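Local coordinates for xylulokinase (Brucella ovis, PDB 5VM1), which probably catalyses the ATP-dependent phosphorylation of D-xylulose to D-xylulose 5-phosphate, as a member of the FGGY carbohydrate kinase family, at residues Met298-Ser303 and Leu342-Thr347; Thr329-Pro333 and Leu469-Tyr473; Ala332-Phe338 and Leu370-Glu376; Phe380-Asp384 and Asp474-Tyr480. All blocks are in the same frame, centred on the assembly; numbering follows the deposited sequence.

Contact 1 (Met298-Ser303 and Leu342-Thr347); sequences MGVILS and LSGERT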
loop_
_atom_site.group_PDB
_atom_site.type_symbol
_atom_site.label_atom_id
_atom_site.label_comp_id
_atom_site.label_asym_id
_atom_site.label_seq_id
_atom_site.Cartn_x
_atom_site.Cartn_y
_atom_site.Cartn_z
ATOM N N MET A 298 -2.019 -9.196 -1.095
ATOM C CA MET A 298 -2.109 -8.197 -0.043
ATOM C C MET A 298 -3.256 -8.591 0.868
ATOM O O MET A 298 -4.397 -8.699 0.418
ATOM C CB MET A 298 -2.330 -6.798 -0.627
ATOM C CG MET A 298 -1.298 -5.790 -0.214
ATOM S SD MET A 298 -1.852 -4.111 -0.472
ATOM C CE MET A 298 -1.878 -3.928 -2.235
ATOM N N GLY A 299 -2.940 -8.895 2.123
ATOM C CA GLY A 299 -3.947 -9.046 3.155
ATOM C C GLY A 299 -4.044 -7.742 3.919
ATOM O O GLY A 299 -3.027 -7.155 4.296
ATOM N N VAL A 300 -5.273 -7.265 4.100
ATOM C CA VAL A 300 -5.523 -5.973 4.735
ATOM C C VAL A 300 -6.268 -6.183 6.046
ATOM O O VAL A 300 -7.375 -6.726 6.054
ATOM C CB VAL A 300 -6.316 -5.017 3.838
ATOM C CG1 VAL A 300 -6.483 -3.697 4.558
ATOM C CG2 VAL A 300 -5.607 -4.833 2.553
ATOM N N ILE A 301 -5.681 -5.700 7.137
ATOM C CA ILE A 301 -6.314 -5.631 8.446
ATOM C C ILE A 301 -6.747 -4.189 8.669
ATOM O O ILE A 301 -5.901 -3.289 8.759
ATOM C CB ILE A 301 -5.341 -6.075 9.547
ATOM C CG1 ILE A 301 -5.003 -7.552 9.378
ATOM C CG2 ILE A 301 -5.885 -5.733 10.953
ATOM C CD1 ILE A 301 -3.696 -7.904 9.972
ATOM N N LEU A 302 -8.061 -3.952 8.755
ATOM C CA LEU A 302 -8.525 -2.568 8.736
ATOM C C LEU A 302 -8.093 -1.779 9.977
ATOM O O LEU A 302 -7.970 -0.549 9.902
ATOM C CB LEU A 302 -10.034 -2.511 8.552
ATOM C CG LEU A 302 -10.469 -2.889 7.138
ATOM C CD1 LEU A 302 -11.956 -2.680 6.986
ATOM C CD2 LEU A 302 -9.645 -2.157 6.054
ATOM N N SER A 303 -7.858 -2.432 11.117
ATOM C CA SER A 303 -7.417 -1.697 12.298
ATOM C C SER A 303 -6.304 -2.471 12.969
ATOM O O SER A 303 -6.543 -3.502 13.601
ATOM C CB SER A 303 -8.567 -1.439 13.262
ATOM O OG SER A 303 -9.542 -0.605 12.663
ATOM N N LEU A 342 -12.844 -2.699 14.778
ATOM C CA LEU A 342 -13.480 -1.413 15.083
ATOM C C LEU A 342 -14.133 -0.767 13.865
ATOM O O LEU A 342 -15.051 0.052 14.029
ATOM C CB LEU A 342 -12.451 -0.438 15.660
ATOM C CG LEU A 342 -11.731 -0.970 16.904
ATOM C CD1 LEU A 342 -10.532 -0.117 17.163
ATOM C CD2 LEU A 342 -12.637 -1.023 18.116
ATOM N N SER A 343 -13.697 -1.140 12.651
ATOM C CA SER A 343 -14.195 -0.595 11.392
ATOM C C SER A 343 -14.719 -1.687 10.489
ATOM O O SER A 343 -14.657 -1.548 9.266
ATOM C CB SER A 343 -13.111 0.175 10.644
ATOM O OG SER A 343 -12.512 1.152 11.465
ATOM N N GLY A 344 -15.190 -2.789 11.068
ATOM C CA GLY A 344 -15.404 -4.013 10.316
ATOM C C GLY A 344 -14.071 -4.719 10.170
ATOM O O GLY A 344 -13.101 -4.413 10.859
ATOM N N GLU A 345 -14.021 -5.658 9.239
ATOM C CA GLU A 345 -12.767 -6.298 8.868
ATOM C C GLU A 345 -12.787 -6.595 7.377
ATOM O O GLU A 345 -13.841 -6.877 6.801
ATOM C CB GLU A 345 -12.475 -7.600 9.636
ATOM C CG GLU A 345 -11.067 -8.158 9.350
ATOM C CD GLU A 345 -9.960 -7.178 9.716
ATOM O OE1 GLU A 345 -9.886 -6.074 9.129
ATOM O OE2 GLU A 345 -9.155 -7.511 10.612
ATOM N N ARG A 346 -11.608 -6.503 6.750
ATOM C CA ARG A 346 -11.460 -6.844 5.337
ATOM C C ARG A 346 -11.011 -8.305 5.207
ATOM O O ARG A 346 -11.856 -9.200 5.103
ATOM C CB ARG A 346 -10.505 -5.849 4.643
ATOM C CG ARG A 346 -10.456 -6.007 3.131
ATOM C CD ARG A 346 -9.937 -4.777 2.389
ATOM N NE ARG A 346 -10.904 -3.681 2.455
ATOM C CZ ARG A 346 -10.778 -2.516 1.821
ATOM N NH1 ARG A 346 -11.718 -1.591 1.970
ATOM N NH2 ARG A 346 -9.735 -2.277 1.023
ATOM N N THR A 347 -9.707 -8.575 5.248
ATOM C CA THR A 347 -9.224 -9.949 5.108
ATOM C C THR A 347 -9.388 -10.703 6.425
ATOM O O THR A 347 -8.853 -10.269 7.449
ATOM C CB THR A 347 -7.752 -9.954 4.686
ATOM O OG1 THR A 347 -7.569 -9.089 3.557
ATOM C CG2 THR A 347 -7.209 -11.385 4.425
#
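Leu302 leans into the backbone of Ser343-Arg346, where a loop of the FGGY C-terminal domain, of the actin-like ATPase superfamily, runs nearly antiparallel to the end of strand 295-301. Its CB lies 3.6 Å from Glu345 OE1, and CG sits about equally far from that oxygen and from Arg346 N. At the branch the methyls part: CD1 approaches Ser343 O at 3.7 Å, while CD2 lies over one face of the Arg346 guanidinium, the leucine and arginine chains crossing at roughly a right angle. Arg346 also lays its CD against Val300 CB, and its charged end makes a cation-pi contact with Phe133. Further back along the strand, the Met298 side chain is about 5 Å from that of Met87, a predicted substrate-binding residue. Glu345 folds back at chi2 (59°), which brings its carboxylate up to the end of the strand. There OE1 takes Leu302 N through its syn lone pair in an almost straight bond of 2.8 Å, and receives Arg346 N on the anti side in a more bent one (146°), so two backbone N-H groups hold one oxygen. At the other end Val300 is gripped twice by Thr347, whose N donates to Val300 O (3.1 Å). Thr347 OG1 accepts the N-H of Val300 at 3.0 Å and donates to Ala283 O.

Contact 2 (Thr329-Pro333 and Leu469-Tyr473); sequences TLKAP and LLSAY
The loop at Leu330-Pro333, between helix 319-326 and strand 337-339 of the FGGY C-terminal family region, passes in extended form beside the first turn of the chain's last helix, 470-488, with Ala332 CA 6.2 Å from Leu469 CA at one end and Pro333 facing Tyr473 at the other. Leu469 is the N-cap residue, and its carbonyl O receives Tyr473 N, which closes that turn. From this cap the leucine side chain reaches into the loop and forks: CD1 rests 3.7 Å from Lys331 C and also meets Leu330 CD2, while CD2 packs on Ala332 CB. The two leucines pass alongside each other, heading opposite ways. With CG anti to its own N (chi1 -161°), Leu330 turns both methyls to Tyr473; CD2 is 3.7 Å from Tyr473 CE1, and CD1 lies 3.4 Å from Tyr473 OH at the far end of the ring. Pro333 covers one face of the same ring in a CH-pi contact, its CG 4.2 Å from the centroid of Tyr473, while its CD touches Ala472 CB. At the ring's edge lies Lys331 O. Helix 409-419 adds Ala414 and Thr417 against Tyr473, and Lys331 N hydrogen-bonds to Tyr410 OH. No hydrogen bond joins the two segments, so the helix start is held to the loop through methyl, proline and ring surfaces.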
loop_
_atom_site.group_PDB
_atom_site.type_symbol
_atom_site.label_atom_id
_atom_site.label_comp_id
_atom_site.label_asym_id
_atom_site.label_seq_id
_atom_site.Cartn_x
_atom_site.Cartn_y
_atom_site.Cartn_z
ATOM N N THR A 329 9.168 -8.428 27.596
ATOM C CA THR A 329 9.062 -9.877 27.715
ATOM C C THR A 329 7.651 -10.352 27.365
ATOM O O THR A 329 6.656 -9.807 27.866
ATOM C CB THR A 329 9.445 -10.322 29.126
ATOM O OG1 THR A 329 10.828 -10.024 29.350
ATOM C CG2 THR A 329 9.219 -11.824 29.300
ATOM N N LEU A 330 7.569 -11.324 26.455
ATOM C CA LEU A 330 6.281 -11.870 26.051
ATOM C C LEU A 330 5.653 -12.637 27.207
ATOM O O LEU A 330 6.337 -13.360 27.943
ATOM C CB LEU A 330 6.429 -12.789 24.840
ATOM C CG LEU A 330 5.138 -13.065 24.049
ATOM C CD1 LEU A 330 4.719 -11.840 23.236
ATOM C CD2 LEU A 330 5.266 -14.265 23.137
ATOM N N LYS A 331 4.352 -12.441 27.387
ATOM C CA LYS A 331 3.562 -13.132 28.397
ATOM C C LYS A 331 2.613 -14.130 27.742
ATOM O O LYS A 331 2.195 -13.953 26.592
ATOM C CB LYS A 331 2.749 -12.133 29.215
ATOM C CG LYS A 331 3.586 -11.157 30.011
ATOM C CD LYS A 331 2.680 -10.167 30.688
ATOM C CE LYS A 331 3.440 -8.993 31.274
ATOM N NZ LYS A 331 2.433 -7.952 31.652
ATOM N N ALA A 332 2.253 -15.166 28.487
ATOM C CA ALA A 332 1.241 -16.092 27.996
ATOM C C ALA A 332 -0.093 -15.368 27.919
ATOM O O ALA A 332 -0.383 -14.530 28.770
ATOM C CB ALA A 332 1.100 -17.300 28.906
ATOM N N PRO A 333 -0.899 -15.622 26.896
ATOM C CA PRO A 333 -2.186 -14.925 26.808
ATOM C C PRO A 333 -3.029 -15.233 28.036
ATOM O O PRO A 333 -2.968 -16.330 28.610
ATOM C CB PRO A 333 -2.820 -15.491 25.535
ATOM C CG PRO A 333 -1.677 -16.042 24.745
ATOM C CD PRO A 333 -0.689 -16.541 25.770
ATOM N N LEU A 469 5.802 -20.407 24.420
ATOM C CA LEU A 469 4.461 -19.856 24.340
ATOM C C LEU A 469 3.719 -20.217 23.042
ATOM O O LEU A 469 2.597 -19.729 22.839
ATOM C CB LEU A 469 4.521 -18.339 24.549
ATOM C CG LEU A 469 4.979 -17.993 25.972
ATOM C CD1 LEU A 469 5.062 -16.497 26.181
ATOM C CD2 LEU A 469 4.020 -18.619 26.991
ATOM N N LEU A 470 4.292 -21.090 22.189
ATOM C CA LEU A 470 3.640 -21.444 20.923
ATOM C C LEU A 470 2.305 -22.133 21.148
ATOM O O LEU A 470 1.326 -21.871 20.430
ATOM C CB LEU A 470 4.523 -22.367 20.092
ATOM C CG LEU A 470 5.591 -21.701 19.249
ATOM C CD1 LEU A 470 6.365 -22.784 18.540
ATOM C CD2 LEU A 470 5.005 -20.666 18.274
ATOM N N SER A 471 2.257 -23.037 22.125
ATOM C CA SER A 471 1.029 -23.766 22.396
ATOM C C SER A 471 -0.030 -22.850 22.988
ATOM O O SER A 471 -1.186 -22.870 22.558
ATOM C CB SER A 471 1.328 -24.934 23.336
ATOM O OG SER A 471 0.156 -25.666 23.618
ATOM N N ALA A 472 0.351 -22.022 23.963
ATOM C CA ALA A 472 -0.615 -21.107 24.559
ATOM C C ALA A 472 -1.154 -20.126 23.527
ATOM O O ALA A 472 -2.338 -19.774 23.559
ATOM C CB ALA A 472 0.004 -20.375 25.751
ATOM N N TYR A 473 -0.312 -19.704 22.575
ATOM C CA TYR A 473 -0.797 -18.808 21.528
ATOM C C TYR A 473 -1.767 -19.512 20.583
ATOM O O TYR A 473 -2.704 -18.868 20.101
ATOM C CB TYR A 473 0.374 -18.200 20.744
ATOM C CG TYR A 473 0.734 -16.792 21.162
ATOM C CD1 TYR A 473 1.355 -16.543 22.389
ATOM C CD2 TYR A 473 0.402 -15.699 20.359
ATOM C CE1 TYR A 473 1.669 -15.250 22.791
ATOM C CE2 TYR A 473 0.708 -14.387 20.772
ATOM C CZ TYR A 473 1.343 -14.179 21.979
ATOM O OH TYR A 473 1.639 -12.900 22.388
#

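Contact 3 (Ala332-Phe338 and Leu370-Glu376); sequences APGSVTF and LTQAVLE
Val336 CG1 and Ala373 CB meet at 3.4 Å in the middle of the contact, and Val336 CG2 reaches on to Leu370 CD1, one turn earlier in the helix. Beside them Phe338 and Val374 run abreast in a common direction. Val374 CG2 stands 3.9 Å above the centre of the Phe338 ring in a CH-pi contact, while CG1 touches Phe338 CE2. The trans chi1 of Phe338 (178°) carries its ring alongside the helix, with CB next to Ala373 O. This is helix 367-390 of the FGGY C-terminal domain packing on strand 337-339, which forms a small antiparallel pair with strand 357-359, and on the loop leading into it. Toward the polar edge, water 2 links Phe338 N to Ala373 O. Water 1 accepts from Gly334 N and donates to Val336 O and Glu376 OE1, tying the loop to the carboxylate. The other oxygen, OE2, takes Gln372 NE2 at 2.7 Å from one turn back, in the plane of the amide but 28° out of that of the carboxylate. OE2 also lies 3.2 Å from Pro333 CA. Gln372 reaches this place by an extended chain, and from there NE2 gives a further, weak hydrogen bond to Ala332 O at 3.2 Å.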
loop_
_atom_site.group_PDB
_atom_site.type_symbol
_atom_site.label_atom_id
_atom_site.label_comp_id
_atom_site.label_asym_id
_atom_site.label_seq_id
_atom_site.Cartn_x
_atom_site.Cartn_y
_atom_site.Cartn_z
ATOM N N ALA A 332 2.253 -15.166 28.487
ATOM C CA ALA A 332 1.241 -16.092 27.996
ATOM C C ALA A 332 -0.093 -15.368 27.919
ATOM O O ALA A 332 -0.383 -14.530 28.770
ATOM C CB ALA A 332 1.100 -17.300 28.906
ATOM N N PRO A 333 -0.899 -15.622 26.896
ATOM C CA PRO A 333 -2.186 -14.925 26.808
ATOM C C PRO A 333 -3.029 -15.233 28.036
ATOM O O PRO A 333 -2.968 -16.330 28.610
ATOM C CB PRO A 333 -2.820 -15.491 25.535
ATOM C CG PRO A 333 -1.677 -16.042 24.745
ATOM C CD PRO A 333 -0.689 -16.541 25.770
ATOM N N GLY A 334 -3.806 -14.236 28.455
ATOM C CA GLY A 334 -4.776 -14.406 29.510
ATOM C C GLY A 334 -6.166 -14.676 28.963
ATOM O O GLY A 334 -6.370 -14.969 27.781
ATOM N N SER A 335 -7.150 -14.544 29.849
ATOM C CA SER A 335 -8.521 -14.853 29.468
ATOM C C SER A 335 -9.122 -13.777 28.587
ATOM O O SER A 335 -10.142 -14.039 27.942
ATOM C CB SER A 335 -9.380 -15.069 30.722
ATOM O OG SER A 335 -9.458 -13.913 31.517
ATOM N N VAL A 336 -8.491 -12.602 28.520
ATOM C CA VAL A 336 -8.978 -11.500 27.695
ATOM C C VAL A 336 -8.595 -11.713 26.231
ATOM O O VAL A 336 -7.444 -12.030 25.905
ATOM C CB VAL A 336 -8.442 -10.155 28.193
ATOM C CG1 VAL A 336 -8.988 -9.089 27.294
ATOM C CG2 VAL A 336 -8.846 -9.896 29.627
ATOM N N THR A 337 -9.571 -11.549 25.349
ATOM C CA THR A 337 -9.402 -11.628 23.907
ATOM C C THR A 337 -9.898 -10.325 23.290
ATOM O O THR A 337 -10.928 -9.785 23.705
ATOM C CB THR A 337 -10.176 -12.848 23.329
ATOM O OG1 THR A 337 -9.558 -14.086 23.751
ATOM C CG2 THR A 337 -10.261 -12.796 21.806
ATOM N N PHE A 338 -9.170 -9.804 22.312
ATOM C CA PHE A 338 -9.573 -8.575 21.629
ATOM C C PHE A 338 -9.795 -8.874 20.147
ATOM O O PHE A 338 -8.915 -9.434 19.480
ATOM C CB PHE A 338 -8.526 -7.475 21.812
ATOM C CG PHE A 338 -8.847 -6.196 21.107
ATOM C CD1 PHE A 338 -9.846 -5.364 21.562
ATOM C CD2 PHE A 338 -8.142 -5.817 19.996
ATOM C CE1 PHE A 338 -10.143 -4.172 20.913
ATOM C CE2 PHE A 338 -8.428 -4.631 19.344
ATOM C CZ PHE A 338 -9.425 -3.810 19.806
ATOM N N LEU A 370 -5.251 -5.591 29.208
ATOM C CA LEU A 370 -6.064 -5.308 28.030
ATOM C C LEU A 370 -5.202 -4.812 26.876
ATOM O O LEU A 370 -5.431 -5.204 25.728
ATOM C CB LEU A 370 -7.163 -4.299 28.370
ATOM C CG LEU A 370 -8.487 -4.942 28.743
ATOM C CD1 LEU A 370 -8.333 -5.796 29.956
ATOM C CD2 LEU A 370 -9.494 -3.862 28.998
ATOM N N THR A 371 -4.191 -3.980 27.164
ATOM C CA THR A 371 -3.151 -3.680 26.180
ATOM C C THR A 371 -2.601 -4.958 25.545
ATOM O O THR A 371 -2.555 -5.078 24.312
ATOM C CB THR A 371 -2.018 -2.884 26.834
ATOM O OG1 THR A 371 -2.504 -1.609 27.244
ATOM C CG2 THR A 371 -0.821 -2.698 25.882
ATOM N N GLN A 372 -2.209 -5.936 26.380
ATOM C CA GLN A 372 -1.709 -7.217 25.880
ATOM C C GLN A 372 -2.709 -7.897 24.946
ATOM O O GLN A 372 -2.335 -8.387 23.875
ATOM C CB GLN A 372 -1.387 -8.123 27.050
ATOM C CG GLN A 372 -0.704 -9.403 26.715
ATOM C CD GLN A 372 -0.583 -10.264 27.958
ATOM O OE1 GLN A 372 -0.189 -9.783 29.025
ATOM N NE2 GLN A 372 -0.970 -11.525 27.842
ATOM N N ALA A 373 -3.988 -7.907 25.316
ATOM C CA ALA A 373 -4.981 -8.569 24.478
ATOM C C ALA A 373 -5.173 -7.832 23.152
ATOM O O ALA A 373 -5.544 -8.454 22.148
ATOM C CB ALA A 373 -6.301 -8.694 25.236
ATOM N N VAL A 374 -4.968 -6.510 23.137
ATOM C CA VAL A 374 -5.051 -5.760 21.885
ATOM C C VAL A 374 -3.925 -6.173 20.946
ATOM O O VAL A 374 -4.150 -6.395 19.754
ATOM C CB VAL A 374 -5.029 -4.235 22.139
ATOM C CG1 VAL A 374 -4.911 -3.453 20.797
ATOM C CG2 VAL A 374 -6.251 -3.788 22.944
ATOM N N LEU A 375 -2.699 -6.287 21.465
ATOM C CA LEU A 375 -1.587 -6.711 20.623
ATOM C C LEU A 375 -1.754 -8.162 20.195
ATOM O O LEU A 375 -1.544 -8.490 19.017
ATOM C CB LEU A 375 -0.247 -6.501 21.338
ATOM C CG LEU A 375 0.127 -5.106 21.877
ATOM C CD1 LEU A 375 1.601 -5.012 22.248
ATOM C CD2 LEU A 375 -0.265 -3.985 20.913
ATOM N N GLU A 376 -2.163 -9.040 21.126
ATOM C CA GLU A 376 -2.419 -10.435 20.762
ATOM C C GLU A 376 -3.471 -10.542 19.667
ATOM O O GLU A 376 -3.291 -11.287 18.692
ATOM C CB GLU A 376 -2.872 -11.221 21.982
ATOM C CG GLU A 376 -1.796 -11.618 22.941
ATOM C CD GLU A 376 -2.362 -11.933 24.327
ATOM O OE1 GLU A 376 -3.606 -11.891 24.482
ATOM O OE2 GLU A 376 -1.555 -12.207 25.247
HETATM O O HOH W 1 -4.650 -12.077 26.702
HETATM O O HOH W 2 -6.712 -11.081 21.985
#

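Contact 4 (Phe380-Asp384 and Asp474-Tyr480); sequences FAIRD and DEAYQRY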
loop_
_atom_site.group_PDB
_atom_site.type_symbol
_atom_site.label_atom_id
_atom_site.label_comp_id
_atom_site.label_asym_id
_atom_site.label_seq_id
_atom_site.Cartn_x
_atom_site.Cartn_y
_atom_site.Cartn_z
ATOM N N PHE A 380 -3.323 -12.117 16.002
ATOM C CA PHE A 380 -4.211 -13.170 15.515
ATOM C C PHE A 380 -4.877 -12.804 14.189
ATOM O O PHE A 380 -5.023 -13.662 13.304
ATOM C CB PHE A 380 -5.274 -13.484 16.572
ATOM C CG PHE A 380 -4.719 -14.069 17.810
ATOM C CD1 PHE A 380 -3.669 -14.949 17.736
ATOM C CD2 PHE A 380 -5.220 -13.723 19.058
ATOM C CE1 PHE A 380 -3.125 -15.498 18.878
ATOM C CE2 PHE A 380 -4.678 -14.256 20.205
ATOM C CZ PHE A 380 -3.625 -15.142 20.118
ATOM N N ALA A 381 -5.247 -11.538 14.006
ATOM C CA ALA A 381 -5.743 -11.109 12.697
ATOM C C ALA A 381 -4.684 -11.296 11.618
ATOM O O ALA A 381 -4.994 -11.732 10.509
ATOM C CB ALA A 381 -6.187 -9.650 12.742
ATOM N N ILE A 382 -3.426 -10.963 11.918
ATOM C CA ILE A 382 -2.353 -11.246 10.965
ATOM C C ILE A 382 -2.276 -12.745 10.675
ATOM O O ILE A 382 -2.101 -13.158 9.530
ATOM C CB ILE A 382 -1.009 -10.708 11.494
ATOM C CG1 ILE A 382 -1.045 -9.188 11.626
ATOM C CG2 ILE A 382 0.129 -11.101 10.555
ATOM C CD1 ILE A 382 0.116 -8.642 12.352
ATOM N N ARG A 383 -2.428 -13.584 11.693
ATOM C CA ARG A 383 -2.415 -15.025 11.452
ATOM C C ARG A 383 -3.620 -15.456 10.616
ATOM O O ARG A 383 -3.521 -16.385 9.806
ATOM C CB ARG A 383 -2.299 -15.774 12.791
ATOM C CG ARG A 383 -3.231 -16.885 13.033
ATOM C CD ARG A 383 -2.542 -18.205 13.103
ATOM N NE ARG A 383 -2.089 -18.639 14.431
ATOM C CZ ARG A 383 -2.126 -19.918 14.826
ATOM N NH1 ARG A 383 -1.683 -20.282 16.028
ATOM N NH2 ARG A 383 -2.639 -20.842 14.012
ATOM N N ASP A 384 -4.770 -14.811 10.812
ATOM C CA ASP A 384 -5.879 -15.028 9.892
ATOM C C ASP A 384 -5.505 -14.622 8.466
ATOM O O ASP A 384 -5.895 -15.286 7.492
ATOM C CB ASP A 384 -7.139 -14.292 10.364
ATOM C CG ASP A 384 -7.997 -15.141 11.271
ATOM O OD1 ASP A 384 -7.800 -16.385 11.275
ATOM O OD2 ASP A 384 -8.916 -14.592 11.927
ATOM N N ASP A 474 -1.563 -20.811 20.297
ATOM C CA ASP A 474 -2.552 -21.572 19.519
ATOM C C ASP A 474 -3.887 -21.629 20.239
ATOM O O ASP A 474 -4.957 -21.414 19.645
ATOM C CB ASP A 474 -2.084 -23.012 19.282
ATOM C CG ASP A 474 -1.093 -23.153 18.140
ATOM O OD1 ASP A 474 -0.913 -22.206 17.330
ATOM O OD2 ASP A 474 -0.490 -24.256 18.069
ATOM N N GLU A 475 -3.834 -21.918 21.533
ATOM C CA GLU A 475 -5.049 -22.014 22.319
ATOM C C GLU A 475 -5.777 -20.676 22.300
ATOM O O GLU A 475 -6.989 -20.624 22.060
ATOM C CB GLU A 475 -4.655 -22.471 23.723
ATOM C CG GLU A 475 -5.720 -22.657 24.755
ATOM C CD GLU A 475 -5.085 -22.867 26.112
ATOM O OE1 GLU A 475 -5.524 -22.221 27.091
ATOM O OE2 GLU A 475 -4.114 -23.657 26.181
ATOM N N ALA A 476 -5.034 -19.579 22.486
ATOM C CA ALA A 476 -5.640 -18.255 22.435
ATOM C C ALA A 476 -6.071 -17.892 21.014
ATOM O O ALA A 476 -7.103 -17.230 20.821
ATOM C CB ALA A 476 -4.674 -17.213 22.996
ATOM N N TYR A 477 -5.295 -18.302 20.005
ATOM C CA TYR A 477 -5.724 -18.056 18.634
ATOM C C TYR A 477 -7.071 -18.716 18.360
ATOM O O TYR A 477 -7.950 -18.111 17.731
ATOM C CB TYR A 477 -4.688 -18.538 17.599
ATOM C CG TYR A 477 -5.335 -18.513 16.229
ATOM C CD1 TYR A 477 -5.624 -17.289 15.604
ATOM C CD2 TYR A 477 -5.741 -19.695 15.594
ATOM C CE1 TYR A 477 -6.283 -17.242 14.387
ATOM C CE2 TYR A 477 -6.388 -19.664 14.377
ATOM C CZ TYR A 477 -6.653 -18.443 13.776
ATOM O OH TYR A 477 -7.297 -18.430 12.571
ATOM N N GLN A 478 -7.256 -19.958 18.826
ATOM C CA GLN A 478 -8.517 -20.648 18.556
ATOM C C GLN A 478 -9.695 -19.943 19.231
ATOM O O GLN A 478 -10.780 -19.841 18.642
ATOM C CB GLN A 478 -8.415 -22.115 18.980
ATOM C CG GLN A 478 -7.431 -22.922 18.113
ATOM C CD GLN A 478 -7.881 -23.063 16.660
ATOM O OE1 GLN A 478 -9.050 -22.831 16.328
ATOM N NE2 GLN A 478 -6.933 -23.372 15.774
ATOM N N ARG A 479 -9.489 -19.416 20.446
ATOM C CA ARG A 479 -10.506 -18.591 21.096
ATOM C C ARG A 479 -10.872 -17.393 20.226
ATOM O O ARG A 479 -12.048 -17.157 19.931
ATOM C CB ARG A 479 -9.977 -18.113 22.451
ATOM C CG ARG A 479 -10.782 -18.507 23.695
ATOM C CD ARG A 479 -9.827 -18.943 24.817
ATOM N NE ARG A 479 -8.861 -17.888 25.131
ATOM C CZ ARG A 479 -7.642 -18.101 25.629
ATOM N NH1 ARG A 479 -7.223 -19.352 25.867
ATOM N NH2 ARG A 479 -6.833 -17.057 25.877
ATOM N N TYR A 480 -9.862 -16.680 19.731
ATOM C CA TYR A 480 -10.097 -15.524 18.874
ATOM C C TYR A 480 -10.866 -15.922 17.620
ATOM O O TYR A 480 -11.760 -15.198 17.163
ATOM C CB TYR A 480 -8.742 -14.897 18.529
ATOM C CG TYR A 480 -8.716 -13.835 17.450
ATOM C CD1 TYR A 480 -8.718 -14.183 16.094
ATOM C CD2 TYR A 480 -8.621 -12.496 17.784
ATOM C CE1 TYR A 480 -8.672 -13.223 15.110
ATOM C CE2 TYR A 480 -8.580 -11.523 16.806
ATOM C CZ TYR A 480 -8.598 -11.892 15.466
ATOM O OH TYR A 480 -8.533 -10.920 14.490
HETATM O O HOH W 3 -9.202 -11.744 12.213
#
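Phe380 wedges between Tyr477 and Tyr480, successive aromatics on one side of helix 470-488. Its CB lies over the centre of the Tyr480 ring, 3.4 Å above the plane, and Tyr477 CA sits over one face of the Phe380 ring in a second CH-pi contact. The Phe380 ring is oblique to both tyrosine rings, while its CZ reaches Ala476 CB at 3.7 Å. One face of Tyr477 carries Arg383, bent at chi2 and chi3 until its guanidinium lies flat on the ring, 8° from parallel with centres 4.1 Å apart. The same guanidinium meets Asp474 OD1 at its edge in a salt bridge through NH1, modelled too short for its length to be trusted. Asp384 then positions both tyrosines: OD1 lies at the edge of Tyr477, in the ring plane, and accepts its hydroxyl, in a bond also modelled very short, and OD2 is joined to Tyr480 OH through water 3. Together these contacts join helices 367-390 and 470-488, whose segments 380-384 and 474-480 cross with axes 10.4 Å apart at closest approach and a signed angle of -78°. Behind the first helix lie Ile301 of strand 295-301, which touches Ala381, and Ile415 of helix 409-419; Tyr480 also packs on Leu339 of strand 337-339.

Helix 367-390 and the C-terminal helix 470-488 organise this side of the protein. Contact 3 uses the first, contact 2 the second, and contact 4 is where they cross. Contacts 2 and 3 begin from the same loop and share Ala332 and Pro333, their centres about 10 Å apart, and both touch contact 4 through Pro333 and Ala476. Along the chain contact 1 interleaves with both, whereas contact 4 follows it entirely; Ile301 CD1 meets Ile382 CG1 across 3.4 Å, although the centres of contacts 1 and 4 lie about 15 Å apart. The chain's last helix is thereby connected through helix 367-390 to strand 295-301, whose Met298 lies near the predicted substrate site.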